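Local structure of nitroalkane oxidase (Podospora anserina, 3MKH) at residues G138-A143 / P149-T154. The protein oxidises primary and secondary nitroalkanes to aldehydes or ketones with FAD and molecular oxygen, releasing nitrite and hydrogen peroxide. Numbering follows the deposited sequence.
Sequences GGVANA and PGFQTT. With FAD (flavin-adenine dinucleotide), chain E.
Ala143 sets its methyl on the ring of Phe151: CB sits 3.7 Å from the ring centroid and only 11° off the normal, a CH-pi contact over the middle of one face. Val140 reaches the same ring obliquely, its CG1 coming to 4.0 Å from Phe151 CE1. That branch lies anti to the carbonyl carbon (chi1 -69°), while CG2 faces the cofactor. No direct hydrogen bond joins 138-143 to 149-154. Instead the backbones meet where Gly150 CA approaches Ala143 O at 3.4 Å in a fairly straight CA-H...O contact, and two waters bridge them. One donates to Asn142 O and accepts from Gly150 N; the other links Ala143 O to Phe151 N in the same way, so Ala143 O takes both a water and a CA-H.

Behind this lies a type I beta turn from Val140 to Ala143, closed by Ala143 N to Val140 O at 3.2 Å. It presents two N-H groups to one phosphate oxygen of FAD: Ala141 N binds O1A at 3.0 Å and nearly straight, Val140 N only weakly. Gly139 passes beside the same oxygen, where a CB would clash. Asn142 places its side-chain amide beside the adenine; with an alanine here the amide is gone, and the adenine is likely to lose its polar neighbour on this side, leaving a gap between base and turn. From the second subunit, Arg310 packs on Asn142.

Both segments come from the connection between strand 130-133 and strand 154-158 in the beta domain of this acyl-CoA dehydrogenase fold, the second running into the latter strand at Thr154. Phe151 meets Phe134 edge-to-face and rests on Lys168 and Val188, thereby tying the FAD-binding turn to strands 161-168 and 184-191.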
loop_
_atom_site.group_PDB
_atom_site.type_symbol
_atom_site.label_atom_id
_atom_site.label_comp_id
_atom_site.label_asym_id
_atom_site.label_seq_id
_atom_site.Cartn_x
_atom_site.Cartn_y
_atom_site.Cartn_z
ATOM N N GLY A 138 28.955 -11.771 -6.916
ATOM C CA GLY A 138 28.791 -11.756 -5.468
ATOM C C GLY A 138 28.062 -10.541 -4.908
ATOM O O GLY A 138 27.851 -10.442 -3.693
ATOM N N GLY A 139 27.686 -9.611 -5.779
ATOM C CA GLY A 139 27.018 -8.384 -5.349
ATOM C C GLY A 139 27.947 -7.178 -5.287
ATOM O O GLY A 139 29.172 -7.323 -5.166
ATOM N N VAL A 140 27.378 -5.976 -5.363
ATOM C CA VAL A 140 28.207 -4.773 -5.266
ATOM C C VAL A 140 27.611 -3.639 -4.413
ATOM O O VAL A 140 28.179 -2.554 -4.358
ATOM C CB VAL A 140 28.557 -4.214 -6.661
ATOM C CG1 VAL A 140 29.509 -5.162 -7.393
ATOM C CG2 VAL A 140 27.282 -3.981 -7.463
ATOM N N ALA A 141 26.473 -3.870 -3.762
ATOM C CA ALA A 141 25.891 -2.822 -2.925
ATOM C C ALA A 141 26.862 -2.406 -1.815
ATOM O O ALA A 141 26.799 -1.288 -1.325
ATOM C CB ALA A 141 24.561 -3.273 -2.334
ATOM N N ASN A 142 27.765 -3.308 -1.436
ATOM C CA ASN A 142 28.688 -3.055 -0.340
ATOM C C ASN A 142 30.145 -2.978 -0.800
ATOM O O ASN A 142 31.065 -3.212 -0.018
ATOM C CB ASN A 142 28.515 -4.134 0.727
ATOM C CG ASN A 142 27.055 -4.310 1.127
ATOM O OD1 ASN A 142 26.437 -5.343 0.853
ATOM N ND2 ASN A 142 26.490 -3.282 1.743
ATOM N N ALA A 143 30.348 -2.645 -2.072
ATOM C CA ALA A 143 31.692 -2.595 -2.626
ATOM C C ALA A 143 32.566 -1.566 -1.902
ATOM O O ALA A 143 33.781 -1.733 -1.841
ATOM C CB ALA A 143 31.652 -2.294 -4.108
ATOM N N PRO A 149 34.992 -7.093 1.761
ATOM C CA PRO A 149 36.040 -7.502 0.817
ATOM C C PRO A 149 36.319 -6.467 -0.279
ATOM O O PRO A 149 37.438 -6.430 -0.790
ATOM C CB PRO A 149 35.466 -8.776 0.179
ATOM C CG PRO A 149 34.473 -9.284 1.157
ATOM C CD PRO A 149 33.886 -8.064 1.811
ATOM N N GLY A 150 35.330 -5.650 -0.642
ATOM C CA GLY A 150 35.499 -4.723 -1.755
ATOM C C GLY A 150 35.259 -5.434 -3.078
ATOM O O GLY A 150 34.960 -6.627 -3.087
ATOM N N PHE A 151 35.381 -4.710 -4.189
ATOM C CA PHE A 151 35.251 -5.300 -5.526
ATOM C C PHE A 151 36.112 -6.552 -5.676
ATOM O O PHE A 151 37.247 -6.585 -5.225
ATOM C CB PHE A 151 35.683 -4.301 -6.603
ATOM C CG PHE A 151 34.660 -3.245 -6.908
ATOM C CD1 PHE A 151 33.464 -3.577 -7.536
ATOM C CD2 PHE A 151 34.909 -1.914 -6.592
ATOM C CE1 PHE A 151 32.529 -2.593 -7.821
ATOM C CE2 PHE A 151 34.002 -0.936 -6.879
ATOM C CZ PHE A 151 32.798 -1.271 -7.494
ATOM N N GLN A 152 35.579 -7.574 -6.327
ATOM C CA GLN A 152 36.362 -8.766 -6.593
ATOM C C GLN A 152 37.283 -8.505 -7.770
ATOM O O GLN A 152 38.326 -9.133 -7.896
ATOM C CB GLN A 152 35.456 -9.967 -6.880
ATOM C CG GLN A 152 36.203 -11.308 -7.062
ATOM C CD GLN A 152 36.628 -11.603 -8.511
ATOM O OE1 GLN A 152 36.014 -11.125 -9.464
ATOM N NE2 GLN A 152 37.675 -12.419 -8.670
ATOM N N THR A 153 36.895 -7.582 -8.644
ATOM C CA THR A 153 37.707 -7.270 -9.809
ATOM C C THR A 153 38.812 -6.285 -9.402
ATOM O O THR A 153 38.546 -5.225 -8.829
ATOM C CB THR A 153 36.861 -6.690 -10.973
ATOM O OG1 THR A 153 35.885 -7.662 -11.390
ATOM C CG2 THR A 153 37.746 -6.333 -12.164
ATOM N N THR A 154 40.052 -6.649 -9.698
ATOM C CA THR A 154 41.194 -5.861 -9.258
ATOM C C THR A 154 42.050 -5.454 -10.428
ATOM O O THR A 154 41.986 -6.055 -11.503
ATOM C CB THR A 154 42.100 -6.659 -8.301
ATOM O OG1 THR A 154 42.560 -7.833 -8.971
ATOM C CG2 THR A 154 41.353 -7.059 -7.055
HETATM P PA FAD E . 23.319 -6.406 -4.627
HETATM O O1A FAD E . 24.662 -6.192 -4.091
HETATM O O2A FAD E . 23.078 -7.545 -5.514
HETATM O O5B FAD E . 22.295 -6.484 -3.391
HETATM C C5B FAD E . 21.184 -7.377 -3.412
HETATM C C4B FAD E . 20.161 -7.087 -2.297
HETATM O O4B FAD E . 20.786 -7.295 -1.023
HETATM C C3B FAD E . 19.720 -5.626 -2.303
HETATM O O3B FAD E . 18.571 -5.469 -3.136
HETATM C C2B FAD E . 19.335 -5.397 -0.852
HETATM O O2B FAD E . 17.992 -5.812 -0.630
HETATM C C1B FAD E . 20.295 -6.305 -0.084
HETATM N N9A FAD E . 21.425 -5.478 0.424
HETATM C C8A FAD E . 22.707 -5.618 0.103
HETATM N N7A FAD E . 23.432 -4.705 0.736
HETATM C C5A FAD E . 22.604 -3.974 1.473
HETATM C C6A FAD E . 22.778 -2.901 2.335
HETATM N N6A FAD E . 23.986 -2.399 2.555
HETATM N N1A FAD E . 21.707 -2.380 2.944
HETATM C C2A FAD E . 20.501 -2.875 2.731
HETATM N N3A FAD E . 20.301 -3.897 1.917
HETATM C C4A FAD E . 21.327 -4.465 1.275
HETATM N N1 FAD E . 25.264 -3.738 -14.112
HETATM C C2 FAD E . 26.320 -3.040 -14.681
HETATM O O2 FAD E . 27.381 -2.956 -14.079
HETATM N N3 FAD E . 26.170 -2.435 -15.925
HETATM C C4 FAD E . 24.964 -2.530 -16.616
HETATM O O4 FAD E . 24.845 -1.997 -17.717
HETATM C C4X FAD E . 23.908 -3.230 -16.047
HETATM N N5 FAD E . 22.683 -3.340 -16.709
HETATM C C5X FAD E . 21.770 -4.315 -16.294
HETATM C C6 FAD E . 20.707 -4.692 -17.109
HETATM C C7 FAD E . 19.813 -5.668 -16.684
HETATM C C7M FAD E . 18.645 -6.093 -17.569
HETATM C C8 FAD E . 19.983 -6.263 -15.441
HETATM C C8M FAD E . 19.007 -7.338 -14.962
HETATM C C9 FAD E . 21.039 -5.880 -14.627
HETATM C C9A FAD E . 21.933 -4.910 -15.053
HETATM N N10 FAD E . 22.999 -4.528 -14.239
HETATM C C10 FAD E . 24.061 -3.829 -14.800
HETATM C "C1'" FAD E . 23.007 -4.844 -12.790
HETATM C "C2'" FAD E . 22.271 -3.766 -11.993
HETATM O "O2'" FAD E . 22.945 -2.519 -12.123
HETATM C "C3'" FAD E . 22.114 -4.123 -10.505
HETATM O "O3'" FAD E . 21.240 -3.175 -9.910
HETATM C "C4'" FAD E . 23.435 -4.114 -9.722
HETATM O "O4'" FAD E . 24.141 -5.329 -9.933
HETATM C "C5'" FAD E . 23.165 -3.955 -8.221
HETATM O "O5'" FAD E . 22.252 -4.947 -7.749
HETATM P P FAD E . 21.592 -4.828 -6.303
HETATM O O1P FAD E . 21.132 -3.446 -6.123
HETATM O O2P FAD E . 20.633 -5.919 -6.129
HETATM O O3P FAD E . 22.878 -5.040 -5.351
HETATM O O HOH W 1 32.539 -5.582 -0.667
HETATM O O HOH W 2 36.148 -1.961 -3.545
#